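PDB 1O5L: transcriptional regulator, crp family from Thermotoga maritima, which probably binds DNA and regulates transcription, as other members of the CRP family do, pairing a cyclic nucleotide-binding-like domain with a helix-turn-helix domain. Local coordinates for residues 13-18 / 114-119; 17-22 / 97-102; 41-46 / 71-76; 48-53 / 67-72; 52-57 / 87-92. All blocks are in the same frame, centred on the assembly; numbering follows the deposited sequence.

How the contacts relate
All five contacts belong to the jelly-roll-like beta domain and the helices packed against it. Contacts 3, 4 and 5 nest along the chain inside the loop closed by contact 1, whereas contact 2 starts from the same stretch. Contacts 1 and 2, centres 12 Å apart, fix this 3-10 segment to helix 114-139 and strand 96-102. Contact 2 meets contact 3 in one sheet, where strands 96-102 and 42-48 are neighbours. Contacts 4 and 5 lie on the two flanks of strand 51-56 in the second sheet, centres 12 Å apart. Contacts 1 and 5, centres 26 Å apart, lie on opposite sides of the chain's centre, so the set runs from the helical side across both sheets.

Contact 1 of 5, residues 13-18 / 114-119; sequences MDLKKL and RELLLF
Met13 lays its CB and CG against the ring of Phe119, on the long helix 114-139. CG stands over one ring face, 4.0 Å from the centroid of Phe119 and 22° off the normal, which fits a CH-pi contact displaced toward the rim. Met13 CB comes to 3.5 Å from Phe119 CD2. The methionine reaches this place with CG anti to the backbone N (chi1 169°), after which its chain bends at chi2 and chi3, though the position of CE at its end is doubtful.

Leu15 approaches the same ring at a slant, with CD1 3.8 Å from Phe119 CE1, while its other branch, CD2, lies 4.1 Å from Leu116 CD1. Leu18 and Leu116 reach toward each other tip to tip, their CD1 atoms 4.2 Å apart. With an alanine in place of Phe119, Met13 CG would probably lose the aromatic face beneath it and a gap would open beside Leu15 CD1.

At the start of the 3-10 segment Asp14 OD1 accepts from Lys16 N at 3.2 Å, an Asx turn. Leu109 of helix 103-112 packs on both Leu18 and Leu116, and Arg114 forms salt bridges with Glu104 and Asp108 of the second subunit. Across the two segments the cohesion is apolar, so it depends on shape and burial: Leu15, Leu18 and Leu116 are buried, whereas Met13 lies exposed at the margin.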
# COMPACT_ATOMS: atom_id res chain seq x y z
N MET A 13 -18.50 1.78 4.62
CA MET A 13 -17.75 2.12 5.86
C MET A 13 -17.93 3.61 6.20
O MET A 13 -17.60 4.46 5.37
CB MET A 13 -16.25 1.80 5.68
CG MET A 13 -15.33 2.34 6.77
SD MET A 13 -15.83 1.84 8.41
CE MET A 13 -15.81 0.28 8.29
N ASP A 14 -18.43 3.91 7.41
CA ASP A 14 -18.60 5.29 7.89
C ASP A 14 -17.51 5.59 8.95
O ASP A 14 -17.63 5.19 10.10
CB ASP A 14 -20.02 5.44 8.46
CG ASP A 14 -20.31 6.83 9.02
OD1 ASP A 14 -19.39 7.70 8.97
OD2 ASP A 14 -21.45 7.12 9.53
N LEU A 15 -16.44 6.28 8.54
CA LEU A 15 -15.29 6.51 9.43
C LEU A 15 -15.62 7.37 10.64
O LEU A 15 -14.91 7.31 11.62
CB LEU A 15 -14.07 7.10 8.68
CG LEU A 15 -13.45 6.14 7.66
CD1 LEU A 15 -12.38 6.81 6.81
CD2 LEU A 15 -12.90 4.87 8.33
N LYS A 16 -16.71 8.14 10.60
CA LYS A 16 -17.11 8.94 11.76
C LYS A 16 -17.50 8.11 12.99
O LYS A 16 -17.52 8.62 14.12
CB LYS A 16 -18.25 9.92 11.37
CG LYS A 16 -17.78 11.06 10.47
CD LYS A 16 -18.86 12.16 10.30
CE LYS A 16 -18.32 13.37 9.53
NZ LYS A 16 -19.16 14.58 9.72
N LYS A 17 -17.79 6.83 12.77
CA LYS A 17 -18.00 5.88 13.87
C LYS A 17 -16.76 5.68 14.76
O LYS A 17 -16.88 5.25 15.92
CB LYS A 17 -18.46 4.52 13.33
CG LYS A 17 -19.85 4.54 12.76
CD LYS A 17 -20.24 3.18 12.18
CE LYS A 17 -21.65 3.22 11.63
NZ LYS A 17 -22.08 1.89 11.11
N LEU A 18 -15.58 6.03 14.25
CA LEU A 18 -14.35 5.98 15.05
C LEU A 18 -14.11 7.21 15.91
O LEU A 18 -13.09 7.26 16.59
CB LEU A 18 -13.12 5.71 14.18
CG LEU A 18 -13.16 4.49 13.24
CD1 LEU A 18 -11.87 4.33 12.43
CD2 LEU A 18 -13.50 3.23 13.97
N ARG A 114 -13.67 -6.44 10.53
CA ARG A 114 -13.26 -6.91 9.21
C ARG A 114 -13.55 -5.87 8.13
O ARG A 114 -12.75 -5.65 7.22
CB ARG A 114 -14.03 -8.22 8.88
CG ARG A 114 -13.51 -8.97 7.66
CD ARG A 114 -14.40 -10.14 7.29
NE ARG A 114 -13.79 -11.11 6.38
CZ ARG A 114 -12.98 -12.10 6.75
NH1 ARG A 114 -12.62 -12.23 8.03
NH2 ARG A 114 -12.51 -12.97 5.85
N GLU A 115 -14.70 -5.24 8.25
CA GLU A 115 -15.14 -4.23 7.31
C GLU A 115 -14.16 -3.04 7.29
O GLU A 115 -13.84 -2.51 6.23
CB GLU A 115 -16.62 -3.88 7.64
CG GLU A 115 -17.01 -2.42 7.52
CD GLU A 115 -18.51 -2.19 7.47
OE1 GLU A 115 -19.24 -2.84 8.23
OE2 GLU A 115 -18.97 -1.34 6.68
N LEU A 116 -13.62 -2.67 8.47
CA LEU A 116 -12.59 -1.65 8.59
C LEU A 116 -11.26 -2.08 7.97
O LEU A 116 -10.62 -1.32 7.21
CB LEU A 116 -12.37 -1.28 10.06
CG LEU A 116 -11.34 -0.18 10.38
CD1 LEU A 116 -11.71 1.17 9.72
CD2 LEU A 116 -11.17 -0.00 11.87
N LEU A 117 -10.83 -3.29 8.30
CA LEU A 117 -9.60 -3.86 7.77
C LEU A 117 -9.64 -3.86 6.23
O LEU A 117 -8.69 -3.41 5.57
CB LEU A 117 -9.39 -5.30 8.30
CG LEU A 117 -8.13 -6.02 7.78
CD1 LEU A 117 -6.85 -5.20 8.03
CD2 LEU A 117 -7.99 -7.38 8.44
N LEU A 118 -10.73 -4.39 5.69
CA LEU A 118 -10.93 -4.43 4.26
C LEU A 118 -10.93 -3.03 3.62
O LEU A 118 -10.28 -2.84 2.60
CB LEU A 118 -12.23 -5.14 3.91
CG LEU A 118 -12.09 -6.65 3.73
CD1 LEU A 118 -13.45 -7.32 3.77
CD2 LEU A 118 -11.38 -6.95 2.42
N PHE A 119 -11.65 -2.09 4.25
CA PHE A 119 -11.67 -0.71 3.81
C PHE A 119 -10.27 -0.11 3.73
O PHE A 119 -9.89 0.41 2.68
CB PHE A 119 -12.54 0.14 4.73
CG PHE A 119 -12.54 1.60 4.37
CD1 PHE A 119 -11.57 2.46 4.90
CD2 PHE A 119 -13.49 2.11 3.49
CE1 PHE A 119 -11.55 3.82 4.54
CE2 PHE A 119 -13.49 3.47 3.14
CZ PHE A 119 -12.52 4.33 3.67

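Contact 2 of 5, residues 17-22 / 97-102; sequences KLLPCG and KILSIP
Leu18, Cys21 and Gly22 form the close-packed part of this contact, against Leu99 and Ile101 of strand 96-102. Ile101 CD1 lies 4.0 Å from Leu18 CB and 4.1 Å from Cys21 CB, and the Leu18 and Ile101 side chains cross at about a right angle. With CG1 anti to the carbonyl carbon (chi1 -55°), Ile101 directs its longer branch to these two residues. Leu99 divides its methyls between two backbone sites: CD2 meets Leu18 O at 3.6 Å, while CD1 sits 3.6 Å from Gly22 CA.

Gly22 comes closest to the strand, its CA 3.2 Å from Ser100 O. A side chain at this position would run into Ser100 O and Leu99 CD1, so the lack of one is what lets the backbone come this near.

The looser side lies at Leu19 and Pro102. Leu19 is exposed, its CD2 no nearer than 4.5 Å to Leu99 CD1, and Pro102 CD stays 3.9 Å from Cys21 O, at the point where the strand gives way to helix 103-112. Phe106 and Leu109 of that helix both pack on Leu18. Ser100 turns away from the 3-10 segment, and its OG bonds to Asp42 on strand 42-48.

The 3-10 turn is held internally, by Cys21 N bonding to Leu18 O, and it meets the strand through methyl groups and backbone carbonyls. This chemistry implies an interface governed by apolar fit, with the strand's backbone bonding left to its neighbours in the sheet.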
# COMPACT_ATOMS: atom_id res chain seq x y z
N LYS A 17 -17.79 6.83 12.77
CA LYS A 17 -18.00 5.88 13.87
C LYS A 17 -16.76 5.68 14.76
O LYS A 17 -16.88 5.25 15.92
CB LYS A 17 -18.46 4.52 13.33
CG LYS A 17 -19.85 4.54 12.76
CD LYS A 17 -20.24 3.18 12.18
CE LYS A 17 -21.65 3.22 11.63
NZ LYS A 17 -22.08 1.89 11.11
N LEU A 18 -15.58 6.03 14.25
CA LEU A 18 -14.35 5.98 15.05
C LEU A 18 -14.11 7.21 15.91
O LEU A 18 -13.09 7.26 16.59
CB LEU A 18 -13.12 5.71 14.18
CG LEU A 18 -13.16 4.49 13.24
CD1 LEU A 18 -11.87 4.33 12.43
CD2 LEU A 18 -13.50 3.23 13.97
N LEU A 19 -15.03 8.18 15.93
CA LEU A 19 -14.84 9.39 16.74
C LEU A 19 -14.43 9.13 18.22
O LEU A 19 -13.59 9.84 18.74
CB LEU A 19 -16.09 10.29 16.69
CG LEU A 19 -16.18 11.31 15.56
CD1 LEU A 19 -17.60 11.88 15.38
CD2 LEU A 19 -15.18 12.44 15.80
N PRO A 20 -15.01 8.13 18.88
CA PRO A 20 -14.66 7.83 20.27
C PRO A 20 -13.20 7.39 20.53
O PRO A 20 -12.73 7.44 21.66
CB PRO A 20 -15.61 6.66 20.61
CG PRO A 20 -16.70 6.71 19.60
CD PRO A 20 -16.03 7.21 18.36
N CYS A 21 -12.54 6.97 19.46
CA CYS A 21 -11.22 6.35 19.48
C CYS A 21 -10.07 7.35 19.46
O CYS A 21 -8.91 6.98 19.57
CB CYS A 21 -11.11 5.45 18.23
SG CYS A 21 -12.46 4.25 18.13
N GLY A 22 -10.37 8.63 19.32
CA GLY A 22 -9.30 9.60 19.11
C GLY A 22 -9.64 10.98 19.56
O GLY A 22 -10.75 11.23 19.99
N LYS A 97 -11.44 20.10 10.53
CA LYS A 97 -11.36 19.28 11.73
C LYS A 97 -10.91 17.89 11.35
O LYS A 97 -11.34 17.31 10.35
CB LYS A 97 -12.71 19.18 12.46
CG LYS A 97 -13.38 20.51 12.71
CD LYS A 97 -14.61 20.39 13.60
CE LYS A 97 -15.27 21.73 13.82
NZ LYS A 97 -16.60 21.56 14.47
N ILE A 98 -10.05 17.34 12.20
CA ILE A 98 -9.40 16.07 11.97
C ILE A 98 -9.54 15.22 13.21
O ILE A 98 -9.60 15.73 14.32
CB ILE A 98 -7.92 16.37 11.60
CG1 ILE A 98 -7.87 16.78 10.12
CG2 ILE A 98 -6.94 15.19 11.88
CD1 ILE A 98 -6.56 17.43 9.72
N LEU A 99 -9.62 13.90 12.98
CA LEU A 99 -9.60 12.91 14.04
C LEU A 99 -8.21 12.29 14.03
O LEU A 99 -7.69 11.92 12.96
CB LEU A 99 -10.65 11.82 13.79
CG LEU A 99 -10.73 10.59 14.72
CD1 LEU A 99 -10.99 10.93 16.20
CD2 LEU A 99 -11.84 9.65 14.17
N SER A 100 -7.64 12.16 15.23
CA SER A 100 -6.30 11.67 15.43
C SER A 100 -6.37 10.44 16.35
O SER A 100 -6.66 10.57 17.54
CB SER A 100 -5.46 12.78 16.10
OG SER A 100 -4.08 12.43 16.20
N ILE A 101 -6.13 9.26 15.79
CA ILE A 101 -6.13 8.01 16.54
C ILE A 101 -4.70 7.47 16.72
O ILE A 101 -4.01 7.33 15.72
CB ILE A 101 -6.97 6.93 15.78
CG1 ILE A 101 -8.39 7.46 15.49
CG2 ILE A 101 -7.02 5.64 16.57
CD1 ILE A 101 -9.24 6.52 14.69
N PRO A 102 -4.31 7.10 17.94
CA PRO A 102 -3.01 6.46 18.17
C PRO A 102 -2.84 5.19 17.33
O PRO A 102 -3.77 4.38 17.19
CB PRO A 102 -3.01 6.13 19.68
CG PRO A 102 -4.07 6.99 20.30
CD PRO A 102 -5.08 7.25 19.18

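Contact 3 of 5, residues 41-46 / 71-76; sequences EDVLIL and VQIIAS
Ile45 and Ile73 face each other as a non-hydrogen-bonded antiparallel pair, where the short strand 72-73 borders strand 42-48 at the edge of a sheet in the cyclic nucleotide-binding beta fold. Both isoleucines hold CG1 anti to the carbonyl carbon (chi1 -58° in Ile45, -57° in Ile73), and their CG1 atoms meet at 4.0 Å. The CG2 branches diverge: that of Ile45 touches Val71 CG1 at 3.7 Å, and that of Ile73 meets Val43 CG1 at 3.8 Å. Four branched side chains thus interlock on the face where Phe120 of helix 114-139 packs on Ile73.

Leu44 and Ile74 meet apart from this cluster, with Ile74 CD1 4.0 Å from Leu44 CB. Ile74 also packs on Leu51 of strand 51-56, which links this edge to the second sheet.

The backbone evidence is two good bonds, Ile74 N to Leu44 O, nearly straight at 172°, and Leu46 N to Gln72 O; a third, Gln72 N to Leu46 O, is weak. Between Leu44 and Ile74 only one direct bond forms, and a water completes the link, donating to Ile74 O at 2.6 Å and accepting from Leu44 N at 2.9 Å.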
# COMPACT_ATOMS: atom_id res chain seq x y z
N GLU A 41 2.82 9.64 13.59
CA GLU A 41 2.57 8.97 14.86
C GLU A 41 1.11 8.53 15.03
O GLU A 41 0.83 7.42 15.43
CB GLU A 41 3.07 9.86 15.99
CG GLU A 41 4.60 9.84 16.04
CD GLU A 41 5.23 11.09 16.63
OE1 GLU A 41 4.55 12.13 16.78
OE2 GLU A 41 6.45 11.03 16.94
N ASP A 42 0.17 9.39 14.74
CA ASP A 42 -1.22 9.05 14.81
C ASP A 42 -1.75 8.93 13.40
O ASP A 42 -1.22 9.57 12.46
CB ASP A 42 -1.97 10.15 15.54
CG ASP A 42 -1.78 10.11 17.05
OD1 ASP A 42 -1.14 9.25 17.71
OD2 ASP A 42 -2.35 11.01 17.70
N VAL A 43 -2.78 8.09 13.24
CA VAL A 43 -3.57 8.03 12.03
C VAL A 43 -4.53 9.25 12.03
O VAL A 43 -5.31 9.48 12.99
CB VAL A 43 -4.37 6.70 11.99
CG1 VAL A 43 -5.26 6.64 10.75
CG2 VAL A 43 -3.43 5.50 12.07
N LEU A 44 -4.47 10.02 10.96
CA LEU A 44 -5.27 11.25 10.83
C LEU A 44 -6.42 11.03 9.85
O LEU A 44 -6.21 10.51 8.74
CB LEU A 44 -4.38 12.40 10.36
CG LEU A 44 -3.11 12.70 11.17
CD1 LEU A 44 -2.49 13.95 10.65
CD2 LEU A 44 -3.36 12.85 12.71
N ILE A 45 -7.63 11.43 10.25
CA ILE A 45 -8.82 11.33 9.39
C ILE A 45 -9.48 12.70 9.27
O ILE A 45 -9.83 13.30 10.29
CB ILE A 45 -9.83 10.26 9.96
CG1 ILE A 45 -9.17 8.88 10.08
CG2 ILE A 45 -11.09 10.16 9.08
CD1 ILE A 45 -10.03 7.86 10.82
N LEU A 46 -9.66 13.17 8.05
CA LEU A 46 -10.36 14.43 7.79
C LEU A 46 -11.87 14.25 7.94
O LEU A 46 -12.51 13.53 7.14
CB LEU A 46 -10.07 14.97 6.38
CG LEU A 46 -10.75 16.28 6.01
CD1 LEU A 46 -10.22 17.42 6.88
CD2 LEU A 46 -10.55 16.62 4.51
N VAL A 71 -14.79 12.12 3.89
CA VAL A 71 -14.07 11.71 5.09
C VAL A 71 -13.05 10.68 4.67
O VAL A 71 -13.41 9.64 4.16
CB VAL A 71 -15.03 11.03 6.10
CG1 VAL A 71 -14.33 10.69 7.36
CG2 VAL A 71 -16.23 11.93 6.40
N GLN A 72 -11.78 10.95 4.94
CA GLN A 72 -10.66 10.15 4.44
C GLN A 72 -9.50 10.09 5.41
O GLN A 72 -9.21 11.09 6.07
CB GLN A 72 -10.06 10.82 3.19
CG GLN A 72 -10.72 10.52 1.92
CD GLN A 72 -9.91 11.15 0.77
OE1 GLN A 72 -8.73 10.77 0.55
NE2 GLN A 72 -10.53 12.12 0.04
N ILE A 73 -8.79 8.95 5.42
CA ILE A 73 -7.47 8.84 6.08
C ILE A 73 -6.41 9.59 5.26
O ILE A 73 -6.37 9.45 4.05
CB ILE A 73 -7.03 7.37 6.26
CG1 ILE A 73 -8.06 6.57 7.06
CG2 ILE A 73 -5.65 7.30 6.99
CD1 ILE A 73 -7.99 5.07 6.86
N ILE A 74 -5.57 10.36 5.93
CA ILE A 74 -4.46 11.06 5.32
C ILE A 74 -3.14 10.23 5.24
O ILE A 74 -2.63 9.75 6.26
CB ILE A 74 -4.21 12.35 6.12
CG1 ILE A 74 -5.45 13.23 6.04
CG2 ILE A 74 -2.93 13.07 5.62
CD1 ILE A 74 -5.47 14.34 7.03
N ALA A 75 -2.58 10.12 4.03
CA ALA A 75 -1.28 9.49 3.79
C ALA A 75 -1.30 8.06 4.29
O ALA A 75 -0.36 7.60 4.93
CB ALA A 75 -0.14 10.29 4.46
N SER A 76 -2.37 7.36 3.93
CA SER A 76 -2.67 6.02 4.44
C SER A 76 -1.57 4.99 4.12
O SER A 76 -1.18 4.18 4.97
CB SER A 76 -4.06 5.58 3.92
OG SER A 76 -4.04 5.18 2.56
O HOH W 1 -2.42 9.78 8.89

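Contact 4 of 5, residues 48-53 / 67-72; sequences EGTLKT and EIKPVQ
Glu67 opens the second segment opposite Lys52, as a non-hydrogen-bonded antiparallel pair of the hairpin 51-56/62-68. Its CA lies 3.3 Å from Leu51 O, a CA-H...O contact, while the carboxylate extends past the methyl of Thr50. Ile68 then pairs with Leu51 through two backbone bonds: Ile68 N to Leu51 O at 2.8 Å, and Leu51 N to Ile68 O at 3.0 Å and 170°. Ile68 CD1 also reaches Thr53 CG2, 3.7 Å away, the two side chains crossing at about a right angle.

Lys69 starts out away from the first segment, but a bend at chi2 (-80°) folds its chain back, and NZ donates to Thr50 OG1 at 3.0 Å. That hydroxyl also bonds to Glu94 and so lies between a lysine and a carboxylate. A valine in place of Thr50 would probably leave Lys69 NZ and Glu94 without their shared hydroxyl partner. Pro70 closes the contact, with CD 3.3 Å from Gly49 O and CG 3.7 Å from Glu48 CA.

Strand 51-56 has strand 89-92 on its other flank, where Lys52 bonds to Val91, while Leu46 of strand 42-48 packs on Leu51, Ile68 and Pro70, joining this hairpin to the facing sheet.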
# COMPACT_ATOMS: atom_id res chain seq x y z
N GLU A 48 -14.14 17.14 8.48
CA GLU A 48 -14.81 18.22 7.78
C GLU A 48 -13.82 19.29 7.33
O GLU A 48 -12.77 19.47 7.95
CB GLU A 48 -15.93 18.83 8.61
CG GLU A 48 -15.72 18.91 10.11
CD GLU A 48 -16.93 19.53 10.81
OE1 GLU A 48 -17.11 20.78 10.70
OE2 GLU A 48 -17.72 18.76 11.44
N GLY A 49 -14.18 19.99 6.24
CA GLY A 49 -13.33 21.00 5.64
C GLY A 49 -12.64 20.52 4.37
O GLY A 49 -13.19 19.73 3.60
N THR A 50 -11.43 21.02 4.14
CA THR A 50 -10.66 20.72 2.93
C THR A 50 -9.17 20.94 3.23
O THR A 50 -8.78 21.99 3.77
CB THR A 50 -11.08 21.64 1.73
OG1 THR A 50 -12.48 21.58 1.48
CG2 THR A 50 -10.49 21.14 0.42
N LEU A 51 -8.34 19.97 2.84
CA LEU A 51 -6.90 20.07 2.98
C LEU A 51 -6.25 20.18 1.61
O LEU A 51 -6.83 19.75 0.60
CB LEU A 51 -6.36 18.87 3.72
CG LEU A 51 -7.06 18.56 5.04
CD1 LEU A 51 -6.46 17.35 5.66
CD2 LEU A 51 -6.98 19.76 5.99
N LYS A 52 -5.05 20.77 1.58
CA LYS A 52 -4.17 20.81 0.39
C LYS A 52 -2.85 20.11 0.67
O LYS A 52 -2.25 20.28 1.74
CB LYS A 52 -3.89 22.25 -0.02
CG LYS A 52 -5.08 22.87 -0.74
CD LYS A 52 -5.40 24.26 -0.27
CE LYS A 52 -4.37 25.29 -0.73
NZ LYS A 52 -5.07 26.53 -1.24
N THR A 53 -2.41 19.28 -0.27
CA THR A 53 -1.12 18.63 -0.18
C THR A 53 -0.17 19.33 -1.14
O THR A 53 -0.52 19.54 -2.31
CB THR A 53 -1.20 17.10 -0.45
OG1 THR A 53 -1.79 16.82 -1.73
CG2 THR A 53 -2.10 16.39 0.55
N GLU A 67 -6.02 17.98 -3.46
CA GLU A 67 -6.91 18.34 -2.38
C GLU A 67 -7.36 17.09 -1.65
O GLU A 67 -7.40 16.02 -2.24
CB GLU A 67 -8.15 19.04 -2.93
CG GLU A 67 -7.92 20.50 -3.23
CD GLU A 67 -9.20 21.27 -3.53
OE1 GLU A 67 -10.31 20.67 -3.50
OE2 GLU A 67 -9.08 22.49 -3.80
N ILE A 68 -7.72 17.23 -0.37
CA ILE A 68 -8.39 16.15 0.38
C ILE A 68 -9.74 16.63 0.89
O ILE A 68 -9.80 17.64 1.56
CB ILE A 68 -7.53 15.68 1.54
CG1 ILE A 68 -6.09 15.42 1.06
CG2 ILE A 68 -8.16 14.40 2.22
CD1 ILE A 68 -5.13 15.08 2.22
N LYS A 69 -10.80 15.93 0.51
CA LYS A 69 -12.15 16.20 1.00
C LYS A 69 -12.53 15.13 2.01
O LYS A 69 -11.94 14.04 2.01
CB LYS A 69 -13.15 16.19 -0.16
CG LYS A 69 -12.93 17.29 -1.21
CD LYS A 69 -13.51 18.62 -0.73
CE LYS A 69 -13.51 19.71 -1.80
NZ LYS A 69 -13.69 21.08 -1.19
N PRO A 70 -13.48 15.42 2.90
CA PRO A 70 -13.87 14.45 3.91
C PRO A 70 -14.74 13.33 3.31
O PRO A 70 -15.36 13.54 2.31
CB PRO A 70 -14.64 15.30 4.92
CG PRO A 70 -14.70 16.70 4.37
CD PRO A 70 -14.27 16.66 2.98
N VAL A 71 -14.79 12.12 3.89
CA VAL A 71 -14.07 11.71 5.09
C VAL A 71 -13.05 10.68 4.67
O VAL A 71 -13.41 9.64 4.16
CB VAL A 71 -15.03 11.03 6.10
CG1 VAL A 71 -14.33 10.69 7.36
CG2 VAL A 71 -16.23 11.93 6.40
N GLN A 72 -11.78 10.95 4.94
CA GLN A 72 -10.66 10.15 4.44
C GLN A 72 -9.50 10.09 5.41
O GLN A 72 -9.21 11.09 6.07
CB GLN A 72 -10.06 10.82 3.19
CG GLN A 72 -10.72 10.52 1.92
CD GLN A 72 -9.91 11.15 0.77
OE1 GLN A 72 -8.73 10.77 0.55
NE2 GLN A 72 -10.53 12.12 0.04

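Contact 5 of 5, residues 52-57 / 87-92; sequences KTEHVS and PVNVVA
Strands 51-56 and 89-92 are antiparallel neighbours in one sheet of the cyclic nucleotide-binding beta fold, their axes 4.9 Å apart at closest approach. Lys52 and Val91 form a hydrogen-bonded pair, with Lys52 N to Val91 O at 2.7 Å and Val91 N to Lys52 O at 2.9 Å. Two residues on, Glu54 N bonds to Asn89 O at 3.0 Å, but the return bond from Asn89 N is weak and bent to 127°, so the ladder slackens toward Val88.

Glu54 carries the side-chain contact. Its CG sits between the backbone N and the carbonyl carbon (chi1 67°), which brings it to 3.5 Å from Asn89 CB; the extended chain then puts OE2 3.5 Å from Val91 CG2. The carboxylate and the Asn89 amide are turned 45° apart. Val56 CG2 packs on that amide, 3.3 Å from Asn89 ND2, while Asn89 OD1 accepts from Gln36 N. On the other face Val88 CG2 meets Thr53 CB at 3.7 Å.

His55 and Val88 both touch Phe136 of the second subunit, placing this end of the ladder at the dimer interface. Backbone bonding thus fixes the pairing, and the Gln36 bond probably helps to hold the Asn89 amide in its orientation between Glu54 and Val56.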
# COMPACT_ATOMS: atom_id res chain seq x y z
N LYS A 52 -5.05 20.77 1.58
CA LYS A 52 -4.17 20.81 0.39
C LYS A 52 -2.85 20.11 0.67
O LYS A 52 -2.25 20.28 1.74
CB LYS A 52 -3.89 22.25 -0.02
CG LYS A 52 -5.08 22.87 -0.74
CD LYS A 52 -5.40 24.26 -0.27
CE LYS A 52 -4.37 25.29 -0.73
NZ LYS A 52 -5.07 26.53 -1.24
N THR A 53 -2.41 19.28 -0.27
CA THR A 53 -1.12 18.63 -0.18
C THR A 53 -0.17 19.33 -1.14
O THR A 53 -0.52 19.54 -2.31
CB THR A 53 -1.20 17.10 -0.45
OG1 THR A 53 -1.79 16.82 -1.73
CG2 THR A 53 -2.10 16.39 0.55
N GLU A 54 1.01 19.70 -0.65
CA GLU A 54 1.97 20.42 -1.44
C GLU A 54 3.39 19.93 -1.19
O GLU A 54 3.83 19.83 -0.04
CB GLU A 54 1.82 21.94 -1.22
CG GLU A 54 2.21 22.41 0.16
CD GLU A 54 1.83 23.86 0.48
OE1 GLU A 54 1.00 24.46 -0.25
OE2 GLU A 54 2.39 24.39 1.49
N HIS A 55 4.09 19.59 -2.27
CA HIS A 55 5.48 19.15 -2.20
C HIS A 55 6.44 20.33 -2.19
O HIS A 55 6.32 21.26 -2.98
CB HIS A 55 5.81 18.25 -3.39
CG HIS A 55 7.19 17.67 -3.32
ND1 HIS A 55 8.33 18.38 -3.65
CD2 HIS A 55 7.62 16.44 -2.93
CE1 HIS A 55 9.39 17.62 -3.48
NE2 HIS A 55 8.99 16.43 -3.05
N VAL A 56 7.40 20.28 -1.27
CA VAL A 56 8.37 21.35 -1.06
C VAL A 56 9.64 20.94 -1.76
O VAL A 56 10.15 19.84 -1.53
CB VAL A 56 8.70 21.56 0.43
CG1 VAL A 56 9.48 22.85 0.61
CG2 VAL A 56 7.44 21.60 1.27
N SER A 57 10.14 21.83 -2.61
CA SER A 57 11.35 21.56 -3.38
C SER A 57 12.59 22.17 -2.71
O SER A 57 12.52 23.03 -1.82
CB SER A 57 11.21 22.11 -4.80
OG SER A 57 11.23 23.53 -4.79
N PRO A 87 5.03 12.60 3.42
CA PRO A 87 5.80 12.91 2.18
C PRO A 87 5.60 14.33 1.64
O PRO A 87 6.36 14.78 0.81
CB PRO A 87 5.25 11.88 1.16
CG PRO A 87 3.81 11.62 1.61
CD PRO A 87 3.81 11.81 3.12
N VAL A 88 4.56 15.02 2.12
CA VAL A 88 4.21 16.36 1.66
C VAL A 88 3.79 17.22 2.83
O VAL A 88 3.39 16.70 3.86
CB VAL A 88 3.00 16.31 0.64
CG1 VAL A 88 3.36 15.47 -0.59
CG2 VAL A 88 1.74 15.76 1.29
N ASN A 89 3.88 18.54 2.67
CA ASN A 89 3.13 19.45 3.51
C ASN A 89 1.62 19.18 3.40
O ASN A 89 1.10 18.97 2.30
CB ASN A 89 3.38 20.89 3.10
CG ASN A 89 4.72 21.42 3.54
OD1 ASN A 89 5.52 20.74 4.17
ND2 ASN A 89 4.95 22.67 3.23
N VAL A 90 0.94 19.16 4.54
CA VAL A 90 -0.52 19.10 4.58
C VAL A 90 -1.01 20.41 5.20
O VAL A 90 -0.66 20.75 6.32
CB VAL A 90 -1.03 17.87 5.38
CG1 VAL A 90 -2.58 17.78 5.34
CG2 VAL A 90 -0.44 16.59 4.81
N VAL A 91 -1.83 21.14 4.44
CA VAL A 91 -2.26 22.49 4.80
C VAL A 91 -3.79 22.60 4.74
O VAL A 91 -4.40 22.04 3.84
CB VAL A 91 -1.66 23.51 3.83
CG1 VAL A 91 -1.96 24.95 4.32
CG2 VAL A 91 -0.16 23.29 3.66
N ALA A 92 -4.39 23.35 5.68
CA ALA A 92 -5.84 23.59 5.67
C ALA A 92 -6.19 24.57 4.56
O ALA A 92 -5.66 25.69 4.54
CB ALA A 92 -6.32 24.11 7.03